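Local coordinates for protein CG14216 (Drosophila melanogaster, PDB 3P9Y) that dephosphorylates phosphoserine in the C-terminal domain repeats of RNA polymerase II, reading the next proline in cis, and probably takes part in RNA processing and termination, at residues A[4-7]-A[8-12]; A[64-67]-A[68-72]; A[86-89]-A[90-94]; A[179-182]-A[183-187]. The protein carries 2 engineered substitutions. All coordinates share one frame; numbering follows the deposited sequence.

Contact 1: A[4-7]-A[8-12]; sequences MTDP and SKLAV
D6 to K9 form a type I beta turn, closed by K9 N on D6 O at 3.1 Å and leading into strand 11-16. The D6 side chain adds an Asx turn, because OD1 accepts the backbone NH of S8 at 2.9 Å. Its other oxygen, OD2, receives L10 N, also 2.9 Å away, so one carboxylate holds an amide within the turn and the one just beyond it. The two amides come to it from above the plane of the carboxylate. This reach follows from chi1 of 174°, which swings CG away from the backbone N of D6 and over the amides that follow. K9, in the left-handed region of backbone space, sends its chain back on itself, with bends at chi2, chi3 and chi4. K9 CD thereby folds against D6 O, and K9 NZ comes to 3.9 Å from D6 CB. The buried carboxylate and the ammonium do not form a direct salt bridge. S8 turns OG to the backbone O of A167, tying the bend to the end of helix 149-167, which L10 also touches. A water links the parts: it donates to D6 OD2 and L10 O, each at 2.6 Å, and accepts from K9 NZ.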
loop_
_atom_site.group_PDB
_atom_site.type_symbol
_atom_site.label_atom_id
_atom_site.label_comp_id
_atom_site.label_asym_id
_atom_site.label_seq_id
_atom_site.Cartn_x
_atom_site.Cartn_y
_atom_site.Cartn_z
ATOM N N MET A 4 5.010 3.199 -20.046
ATOM C CA MET A 4 4.000 4.205 -19.770
ATOM C C MET A 4 4.593 5.257 -18.838
ATOM O O MET A 4 5.526 4.976 -18.090
ATOM C CB MET A 4 2.771 3.572 -19.132
ATOM C CG MET A 4 1.811 2.947 -20.127
ATOM S SD MET A 4 0.452 2.128 -19.284
ATOM C CE MET A 4 1.355 0.769 -18.563
ATOM N N THR A 5 4.030 6.460 -18.878
ATOM C CA THR A 5 4.582 7.603 -18.162
ATOM C C THR A 5 3.485 8.430 -17.501
ATOM O O THR A 5 2.490 8.773 -18.134
ATOM C CB THR A 5 5.368 8.512 -19.130
ATOM O OG1 THR A 5 6.678 7.967 -19.342
ATOM C CG2 THR A 5 5.497 9.920 -18.580
ATOM N N ASP A 6 3.685 8.754 -16.229
ATOM C CA ASP A 6 2.786 9.633 -15.488
ATOM C C ASP A 6 3.123 11.089 -15.804
ATOM O O ASP A 6 4.193 11.567 -15.444
ATOM C CB ASP A 6 2.935 9.371 -13.987
ATOM C CG ASP A 6 2.144 10.342 -13.138
ATOM O OD1 ASP A 6 1.322 11.090 -13.692
ATOM O OD2 ASP A 6 2.346 10.357 -11.906
ATOM N N PRO A 7 2.204 11.801 -16.475
ATOM C CA PRO A 7 2.472 13.184 -16.895
ATOM C C PRO A 7 2.556 14.160 -15.720
ATOM O O PRO A 7 3.120 15.239 -15.862
ATOM C CB PRO A 7 1.272 13.520 -17.785
ATOM C CG PRO A 7 0.170 12.632 -17.298
ATOM C CD PRO A 7 0.830 11.374 -16.800
ATOM N N SER A 8 1.995 13.783 -14.577
ATOM C CA SER A 8 2.025 14.627 -13.390
ATOM C C SER A 8 3.223 14.311 -12.504
ATOM O O SER A 8 3.491 15.018 -11.531
ATOM C CB SER A 8 0.740 14.442 -12.588
ATOM O OG SER A 8 -0.320 15.179 -13.168
ATOM N N LYS A 9 3.927 13.237 -12.839
ATOM C CA LYS A 9 5.058 12.773 -12.047
ATOM C C LYS A 9 4.753 12.744 -10.551
ATOM O O LYS A 9 5.605 13.069 -9.727
ATOM C CB LYS A 9 6.300 13.620 -12.335
ATOM C CG LYS A 9 6.899 13.372 -13.723
ATOM C CD LYS A 9 6.876 11.878 -14.089
ATOM C CE LYS A 9 7.409 10.993 -12.949
ATOM N NZ LYS A 9 6.560 9.779 -12.650
ATOM N N LEU A 10 3.533 12.334 -10.210
ATOM C CA LEU A 10 3.144 12.147 -8.818
ATOM C C LEU A 10 4.085 11.192 -8.106
ATOM O O LEU A 10 4.493 10.177 -8.669
ATOM C CB LEU A 10 1.727 11.575 -8.732
ATOM C CG LEU A 10 0.600 12.443 -9.286
ATOM C CD1 LEU A 10 -0.661 11.621 -9.429
ATOM C CD2 LEU A 10 0.355 13.650 -8.395
ATOM N N ALA A 11 4.425 11.523 -6.864
ATOM C CA ALA A 11 5.086 10.587 -5.971
ATOM C C ALA A 11 4.010 9.949 -5.101
ATOM O O ALA A 11 3.358 10.627 -4.304
ATOM C CB ALA A 11 6.122 11.298 -5.114
ATOM N N VAL A 12 3.821 8.644 -5.266
ATOM C CA VAL A 12 2.720 7.937 -4.633
ATOM C C VAL A 12 3.238 6.925 -3.616
ATOM O O VAL A 12 4.272 6.297 -3.824
ATOM C CB VAL A 12 1.879 7.180 -5.693
ATOM C CG1 VAL A 12 0.752 6.391 -5.034
ATOM C CG2 VAL A 12 1.327 8.149 -6.728
HETATM O O HOH W 1 4.241 8.872 -10.860
#

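Contact 2: A[64-67]-A[68-72]; sequences KYED and IYRDL
The guanidinium of R70 meets the carboxylate of E66 at its edge, where OE2 lies near the guanidinium plane, one turn back along the first two turns of alpha-helix 65-82. It is a long salt bridge, 4.0 Å from E66 OE2 to R70 NE, with the two planes 43° apart. The side chains run alongside each other and point the same way: E66 is fully extended, and R70 is extended from CG to NE, with its CG 3.5 Å from E66 O. D67 OD1 lies farther off, 4.8 Å from R70 NE, where its charge could still add a weak attraction. Neither acidic group grips the arginine closely on this exposed side. The other flank is buried, with I68 and L72 turned to helix 85-95 and strand 57-59, while the Y65 hydroxyl bonds to the backbone O of N19. D71 sends its carboxylate out to Y59 and K75. Beneath the side chains the backbone ladder is regular, with Y69 N on Y65 O, R70 N on E66 O and D71 N on D67 O. K64 holds the N-cap position, and its carbonyl starts the ladder. I68 N approaches K64 O in the carbonyl plane at 3.1 Å, with an N-H...O angle of 161°, while I68 CG1 rests 3.5 Å from the same oxygen.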
loop_
_atom_site.group_PDB
_atom_site.type_symbol
_atom_site.label_atom_id
_atom_site.label_comp_id
_atom_site.label_asym_id
_atom_site.label_seq_id
_atom_site.Cartn_x
_atom_site.Cartn_y
_atom_site.Cartn_z
ATOM N N LYS A 64 14.207 -9.262 5.623
ATOM C CA LYS A 64 14.105 -9.478 4.183
ATOM C C LYS A 64 12.976 -10.449 3.849
ATOM O O LYS A 64 12.767 -11.434 4.557
ATOM C CB LYS A 64 15.418 -10.029 3.631
ATOM C CG LYS A 64 16.601 -9.083 3.722
ATOM C CD LYS A 64 17.836 -9.731 3.106
ATOM C CE LYS A 64 19.102 -8.952 3.403
ATOM N NZ LYS A 64 20.316 -9.663 2.919
ATOM N N TYR A 65 12.248 -10.169 2.772
ATOM C CA TYR A 65 11.211 -11.079 2.302
ATOM C C TYR A 65 11.821 -12.449 2.032
ATOM O O TYR A 65 11.185 -13.475 2.242
ATOM C CB TYR A 65 10.560 -10.561 1.016
ATOM C CG TYR A 65 9.727 -9.309 1.184
ATOM C CD1 TYR A 65 8.542 -9.327 1.911
ATOM C CD2 TYR A 65 10.116 -8.112 0.598
ATOM C CE1 TYR A 65 7.773 -8.182 2.059
ATOM C CE2 TYR A 65 9.357 -6.964 0.740
ATOM C CZ TYR A 65 8.184 -7.006 1.471
ATOM O OH TYR A 65 7.427 -5.863 1.612
ATOM N N GLU A 66 13.060 -12.453 1.559
ATOM C CA GLU A 66 13.742 -13.694 1.218
ATOM C C GLU A 66 13.951 -14.563 2.458
ATOM O O GLU A 66 13.831 -15.786 2.393
ATOM C CB GLU A 66 15.086 -13.394 0.553
ATOM C CG GLU A 66 15.869 -14.636 0.172
ATOM C CD GLU A 66 17.190 -14.312 -0.499
ATOM O OE1 GLU A 66 17.532 -13.113 -0.593
ATOM O OE2 GLU A 66 17.884 -15.257 -0.931
ATOM N N ASP A 67 14.260 -13.930 3.584
ATOM C CA ASP A 67 14.484 -14.662 4.825
ATOM C C ASP A 67 13.179 -15.181 5.414
ATOM O O ASP A 67 13.143 -16.266 5.986
ATOM C CB ASP A 67 15.210 -13.785 5.843
ATOM C CG ASP A 67 16.662 -13.567 5.484
ATOM O OD1 ASP A 67 17.189 -14.351 4.669
ATOM O OD2 ASP A 67 17.276 -12.616 6.011
ATOM N N ILE A 68 12.107 -14.409 5.280
ATOM C CA ILE A 68 10.799 -14.866 5.732
ATOM C C ILE A 68 10.380 -16.061 4.886
ATOM O O ILE A 68 9.813 -17.024 5.393
ATOM C CB ILE A 68 9.747 -13.748 5.634
ATOM C CG1 ILE A 68 10.133 -12.587 6.558
ATOM C CG2 ILE A 68 8.366 -14.284 5.988
ATOM C CD1 ILE A 68 9.232 -11.379 6.446
ATOM N N TYR A 69 10.683 -15.988 3.594
ATOM C CA TYR A 69 10.403 -17.065 2.650
ATOM C C TYR A 69 11.094 -18.358 3.077
ATOM O O TYR A 69 10.470 -19.414 3.139
ATOM C CB TYR A 69 10.893 -16.665 1.258
ATOM C CG TYR A 69 10.588 -17.667 0.170
ATOM C CD1 TYR A 69 9.568 -17.438 -0.742
ATOM C CD2 TYR A 69 11.327 -18.837 0.043
ATOM C CE1 TYR A 69 9.287 -18.345 -1.746
ATOM C CE2 TYR A 69 11.052 -19.755 -0.960
ATOM C CZ TYR A 69 10.031 -19.499 -1.853
ATOM O OH TYR A 69 9.743 -20.400 -2.858
ATOM N N ARG A 70 12.391 -18.266 3.357
ATOM C CA ARG A 70 13.169 -19.419 3.792
ATOM C C ARG A 70 12.596 -19.973 5.083
ATOM O O ARG A 70 12.494 -21.185 5.258
ATOM C CB ARG A 70 14.631 -19.029 4.006
ATOM C CG ARG A 70 15.417 -18.832 2.724
ATOM C CD ARG A 70 16.755 -18.158 2.992
ATOM N NE ARG A 70 17.600 -18.121 1.801
ATOM C CZ ARG A 70 18.514 -19.040 1.497
ATOM N NH1 ARG A 70 18.717 -20.081 2.296
ATOM N NH2 ARG A 70 19.231 -18.917 0.388
ATOM N N ASP A 71 12.208 -19.071 5.978
ATOM C CA ASP A 71 11.684 -19.453 7.281
ATOM C C ASP A 71 10.445 -20.337 7.156
ATOM O O ASP A 71 10.339 -21.368 7.818
ATOM C CB ASP A 71 11.340 -18.207 8.092
ATOM C CG ASP A 71 10.996 -18.530 9.528
ATOM O OD1 ASP A 71 11.770 -19.270 10.170
ATOM O OD2 ASP A 71 9.954 -18.046 10.015
ATOM N N LEU A 72 9.508 -19.929 6.307
ATOM C CA LEU A 72 8.255 -20.654 6.156
ATOM C C LEU A 72 8.462 -21.924 5.339
ATOM O O LEU A 72 7.739 -22.904 5.505
ATOM C CB LEU A 72 7.200 -19.773 5.484
ATOM C CG LEU A 72 6.815 -18.484 6.216
ATOM C CD1 LEU A 72 5.733 -17.746 5.446
ATOM C CD2 LEU A 72 6.356 -18.777 7.639
#

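Contact 3: A[86-89]-A[90-94]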
loop_
_atom_site.group_PDB
_atom_site.type_symbol
_atom_site.label_atom_id
_atom_site.label_comp_id
_atom_site.label_asym_id
_atom_site.label_seq_id
_atom_site.Cartn_x
_atom_site.Cartn_y
_atom_site.Cartn_z
ATOM N N LEU A 86 4.231 -18.325 0.008
ATOM C CA LEU A 86 5.539 -18.372 -0.637
ATOM C C LEU A 86 5.529 -17.592 -1.953
ATOM O O LEU A 86 6.488 -16.895 -2.270
ATOM C CB LEU A 86 5.994 -19.817 -0.858
ATOM C CG LEU A 86 6.338 -20.588 0.424
ATOM C CD1 LEU A 86 6.906 -21.960 0.101
ATOM C CD2 LEU A 86 7.319 -19.801 1.285
ATOM N N HIS A 87 4.439 -17.690 -2.706
ATOM C CA HIS A 87 4.328 -16.924 -3.941
ATOM C C HIS A 87 4.244 -15.434 -3.631
ATOM O O HIS A 87 4.876 -14.621 -4.299
ATOM C CB HIS A 87 3.113 -17.345 -4.764
ATOM C CG HIS A 87 2.850 -16.448 -5.934
ATOM N ND1 HIS A 87 3.744 -16.302 -6.972
ATOM C CD2 HIS A 87 1.805 -15.636 -6.222
ATOM C CE1 HIS A 87 3.258 -15.446 -7.855
ATOM N NE2 HIS A 87 2.081 -15.030 -7.423
ATOM N N MET A 88 3.466 -15.080 -2.614
ATOM C CA MET A 88 3.355 -13.688 -2.199
ATOM C C MET A 88 4.728 -13.132 -1.844
ATOM O O MET A 88 5.094 -12.042 -2.272
ATOM C CB MET A 88 2.411 -13.551 -1.000
ATOM C CG MET A 88 2.312 -12.134 -0.448
ATOM S SD MET A 88 1.170 -12.011 0.950
ATOM C CE MET A 88 -0.378 -12.426 0.149
ATOM N N LEU A 89 5.484 -13.893 -1.059
ATOM C CA LEU A 89 6.793 -13.456 -0.600
ATOM C C LEU A 89 7.772 -13.364 -1.766
ATOM O O LEU A 89 8.649 -12.507 -1.784
ATOM C CB LEU A 89 7.322 -14.413 0.473
ATOM C CG LEU A 89 6.614 -14.293 1.827
ATOM C CD1 LEU A 89 6.709 -15.588 2.620
ATOM C CD2 LEU A 89 7.169 -13.114 2.626
ATOM N N ASP A 90 7.608 -14.247 -2.742
ATOM C CA ASP A 90 8.468 -14.250 -3.919
ATOM C C ASP A 90 8.201 -13.013 -4.769
ATOM O O ASP A 90 9.125 -12.361 -5.242
ATOM C CB ASP A 90 8.219 -15.508 -4.748
ATOM C CG ASP A 90 9.118 -15.589 -5.959
ATOM O OD1 ASP A 90 10.351 -15.482 -5.786
ATOM O OD2 ASP A 90 8.592 -15.753 -7.082
ATOM N N ARG A 91 6.926 -12.692 -4.956
ATOM C CA ARG A 91 6.535 -11.503 -5.698
ATOM C C ARG A 91 7.110 -10.265 -5.010
ATOM O O ARG A 91 7.637 -9.365 -5.667
ATOM C CB ARG A 91 5.009 -11.425 -5.787
ATOM C CG ARG A 91 4.474 -10.342 -6.720
ATOM C CD ARG A 91 4.370 -8.985 -6.031
ATOM N NE ARG A 91 3.849 -9.115 -4.672
ATOM C CZ ARG A 91 2.574 -9.350 -4.369
ATOM N NH1 ARG A 91 1.672 -9.482 -5.332
ATOM N NH2 ARG A 91 2.199 -9.460 -3.097
ATOM N N ASN A 92 7.034 -10.239 -3.682
ATOM C CA ASN A 92 7.525 -9.104 -2.906
ATOM C C ASN A 92 9.037 -8.937 -3.049
ATOM O O ASN A 92 9.536 -7.825 -3.213
ATOM C CB ASN A 92 7.158 -9.267 -1.425
ATOM C CG ASN A 92 5.656 -9.228 -1.183
ATOM O OD1 ASN A 92 4.885 -8.804 -2.043
ATOM N ND2 ASN A 92 5.236 -9.667 -0.007
ATOM N N ARG A 93 9.759 -10.051 -2.990
ATOM C CA ARG A 93 11.213 -10.031 -3.078
ATOM C C ARG A 93 11.660 -9.365 -4.374
ATOM O O ARG A 93 12.636 -8.616 -4.393
ATOM C CB ARG A 93 11.774 -11.455 -3.009
ATOM C CG ARG A 93 13.297 -11.510 -2.970
ATOM C CD ARG A 93 13.841 -12.854 -3.452
ATOM N NE ARG A 93 14.267 -12.802 -4.852
ATOM C CZ ARG A 93 13.567 -13.276 -5.881
ATOM N NH1 ARG A 93 12.391 -13.862 -5.694
ATOM N NH2 ARG A 93 14.049 -13.174 -7.110
ATOM N N ARG A 94 10.939 -9.636 -5.454
ATOM C CA ARG A 94 11.288 -9.088 -6.760
ATOM C C ARG A 94 11.061 -7.588 -6.828
ATOM O O ARG A 94 11.645 -6.910 -7.669
ATOM C CB ARG A 94 10.476 -9.767 -7.858
ATOM C CG ARG A 94 10.699 -11.259 -7.944
ATOM C CD ARG A 94 10.125 -11.813 -9.226
ATOM N NE ARG A 94 10.069 -13.266 -9.212
ATOM C CZ ARG A 94 9.801 -14.008 -10.281
ATOM N NH1 ARG A 94 9.578 -13.425 -11.449
ATOM N NH2 ARG A 94 9.766 -15.330 -10.180
#
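M88 lays its CG against two polar groups of the next turn, 3.8 Å from R91 NH2 and 3.9 Å from N92 ND2. Towards N92 it runs alongside, pointing the same way, whereas R91 passes it at a slant. The amide of N92 also sits close over the backbone of M88, its CG 3.1 Å from M88 O, while N92 N bonds to that same carbonyl. Around this core lies the pairing of R91 with N92. NE and NH2 of the arginine converge side-on on the single atom N92 OD1, at 2.8 Å and 3.0 Å, and the oxygen lies almost in the guanidinium plane. Both nitrogens reach it from the same face of the amide. R91 can fold back onto its neighbour because its chain bends at chi2 (-85°) and chi3 (-42°). Two further bonds fix this pair from outside: R91 NH1 makes a salt bridge to E25 OE2, and N92 ND2 donates to M20 O. The amide of N92 is thus held at both its oxygen and its nitrogen, although it is buried. On the opposite, more open flank D90 joins R93 and R94 in a salt-bridge network, with R93 NH1 2.6 Å from D90 OD1 and a weaker link from R94 NH2 to OD2. Helix 85-95 lies in the chain between strands 36-41 and 111-114 of the central sheet of this LMW PTP-like fold, and M88 packs on an apolar side chain of the bound peptide, placing the helix beside the substrate site.

Contact 4: A[179-182]-A[183-187]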
loop_
_atom_site.group_PDB
_atom_site.type_symbol
_atom_site.label_atom_id
_atom_site.label_comp_id
_atom_site.label_asym_id
_atom_site.label_seq_id
_atom_site.Cartn_x
_atom_site.Cartn_y
_atom_site.Cartn_z
ATOM N N LEU A 179 -13.003 15.303 -8.098
ATOM C CA LEU A 179 -12.627 14.024 -8.707
ATOM C C LEU A 179 -12.934 12.858 -7.766
ATOM O O LEU A 179 -13.353 11.793 -8.205
ATOM C CB LEU A 179 -11.143 14.006 -9.077
ATOM C CG LEU A 179 -10.715 14.939 -10.211
ATOM C CD1 LEU A 179 -9.204 14.928 -10.343
ATOM C CD2 LEU A 179 -11.389 14.548 -11.530
ATOM N N ILE A 180 -12.723 13.066 -6.472
ATOM C CA ILE A 180 -13.016 12.037 -5.484
ATOM C C ILE A 180 -14.508 11.722 -5.493
ATOM O O ILE A 180 -14.899 10.562 -5.488
ATOM C CB ILE A 180 -12.602 12.475 -4.068
ATOM C CG1 ILE A 180 -11.077 12.430 -3.927
ATOM C CG2 ILE A 180 -13.253 11.573 -3.007
ATOM C CD1 ILE A 180 -10.572 13.020 -2.621
ATOM N N GLN A 181 -15.342 12.755 -5.518
ATOM C CA GLN A 181 -16.785 12.547 -5.501
ATOM C C GLN A 181 -17.242 11.839 -6.780
ATOM O O GLN A 181 -18.085 10.950 -6.729
ATOM C CB GLN A 181 -17.525 13.874 -5.324
ATOM C CG GLN A 181 -19.054 13.755 -5.301
ATOM C CD GLN A 181 -19.574 12.969 -4.103
ATOM O OE1 GLN A 181 -19.009 13.025 -3.014
ATOM N NE2 GLN A 181 -20.659 12.240 -4.302
ATOM N N GLU A 182 -16.686 12.236 -7.923
ATOM C CA GLU A 182 -17.028 11.601 -9.196
ATOM C C GLU A 182 -16.677 10.116 -9.157
ATOM O O GLU A 182 -17.463 9.271 -9.587
ATOM C CB GLU A 182 -16.290 12.278 -10.349
ATOM C CG GLU A 182 -16.561 11.648 -11.715
ATOM C CD GLU A 182 -18.003 11.814 -12.168
ATOM O OE1 GLU A 182 -18.719 12.660 -11.587
ATOM O OE2 GLU A 182 -18.420 11.103 -13.110
ATOM N N PHE A 183 -15.501 9.804 -8.626
ATOM C CA PHE A 183 -15.051 8.423 -8.496
ATOM C C PHE A 183 -15.992 7.642 -7.579
ATOM O O PHE A 183 -16.353 6.503 -7.873
ATOM C CB PHE A 183 -13.627 8.381 -7.938
ATOM C CG PHE A 183 -12.945 7.042 -8.091
ATOM C CD1 PHE A 183 -12.205 6.752 -9.226
ATOM C CD2 PHE A 183 -13.035 6.086 -7.095
ATOM C CE1 PHE A 183 -11.569 5.520 -9.368
ATOM C CE2 PHE A 183 -12.406 4.857 -7.229
ATOM C CZ PHE A 183 -11.666 4.577 -8.369
ATOM N N GLU A 184 -16.390 8.263 -6.472
ATOM C CA GLU A 184 -17.268 7.620 -5.502
ATOM C C GLU A 184 -18.608 7.265 -6.137
ATOM O O GLU A 184 -19.133 6.179 -5.927
ATOM C CB GLU A 184 -17.479 8.532 -4.286
ATOM C CG GLU A 184 -16.276 8.589 -3.357
ATOM C CD GLU A 184 -16.374 9.689 -2.320
ATOM O OE1 GLU A 184 -16.874 10.787 -2.648
ATOM O OE2 GLU A 184 -15.932 9.460 -1.182
ATOM N N GLU A 185 -19.145 8.183 -6.928
ATOM C CA GLU A 185 -20.441 7.992 -7.555
ATOM C C GLU A 185 -20.385 6.930 -8.656
ATOM O O GLU A 185 -21.332 6.169 -8.834
ATOM C CB GLU A 185 -20.952 9.314 -8.127
ATOM C CG GLU A 185 -21.339 10.330 -7.052
ATOM C CD GLU A 185 -21.946 11.603 -7.616
ATOM O OE1 GLU A 185 -22.216 11.659 -8.830
ATOM O OE2 GLU A 185 -22.159 12.551 -6.839
ATOM N N ARG A 186 -19.274 6.875 -9.383
ATOM C CA ARG A 186 -19.174 5.990 -10.540
ATOM C C ARG A 186 -18.787 4.570 -10.143
ATOM O O ARG A 186 -19.266 3.603 -10.733
ATOM C CB ARG A 186 -18.159 6.541 -11.543
ATOM C CG ARG A 186 -18.139 5.782 -12.863
ATOM C CD ARG A 186 -17.657 6.665 -14.014
ATOM N NE ARG A 186 -17.547 5.930 -15.276
ATOM C CZ ARG A 186 -16.555 5.092 -15.558
ATOM N NH1 ARG A 186 -15.596 4.876 -14.662
ATOM N NH2 ARG A 186 -16.521 4.468 -16.729
ATOM N N ARG A 187 -17.922 4.454 -9.140
ATOM C CA ARG A 187 -17.374 3.168 -8.731
ATOM C C ARG A 187 -18.074 2.641 -7.471
ATOM O O ARG A 187 -17.810 1.526 -7.020
ATOM C CB ARG A 187 -15.869 3.303 -8.485
ATOM C CG ARG A 187 -15.103 3.936 -9.647
ATOM C CD ARG A 187 -15.263 3.121 -10.928
ATOM N NE ARG A 187 -14.904 1.722 -10.712
ATOM C CZ ARG A 187 -13.683 1.220 -10.884
ATOM N NH1 ARG A 187 -12.676 1.991 -11.285
ATOM N NH2 ARG A 187 -13.465 -0.066 -10.655
HETATM O O HOH W 2 -21.033 11.101 -11.204
#
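Q181 and E185, one turn apart, are set with amide and carboxylate planes 73° from each other. Q181 NE2 donates in its own amide plane to E185 OE2, 3.0 Å away and nearly straight at 167°, arriving on the anti side of the carboxylate. A bend at chi2 of Q181 (65°) turns the amide along the helix to meet it. That bond sets the amide's rotation, which leaves Q181 OE1 only 3.1 Å from E184 OE1, two acceptors without a bond between them. E184 runs beside I180, pointing the same way, with CD 3.7 Å from I180 CG2; its OE2 is satisfied by the backbone N of I191. E182 OE1 and E185 OE1 lie 4.6 Å apart, and a water donates to both, which probably offsets the repulsion of the two carboxylates. On the inner flank R187 CG sits over the centre of one face of the F183 ring, 3.6 Å above its plane, a CH-pi type of approach, and the ring packs on V158, M162 and M165. This is the last part of an amphipathic alpha-helix, 172-187, with the i to i+4 pair Q181-E185 and the water-bridged E182 and E185 on its exposed side and its apolar side on helix 149-167.

In the fold
Contacts 2 and 3 belong to successive helices that pack together, their centres about 9 Å apart: L72 CD1 lies 3.7 Å from L89 CD1, and Y65 CE1 lies 3.6 Å from N92 ND2. Contact 3 borders the bound peptide and also touches M20 and N21, in the loop after strand 11-16 that in LMW PTP-like enzymes binds the phosphate. Contact 1 leads into that strand from its far end, about 25 Å from contact 3 between centres. Contact 4 is on the other side of the chain's centre from contacts 2 and 3, about 40 Å and 33 Å away between centres. Helix 149-167 connects it with contact 1, since both rest on that helix.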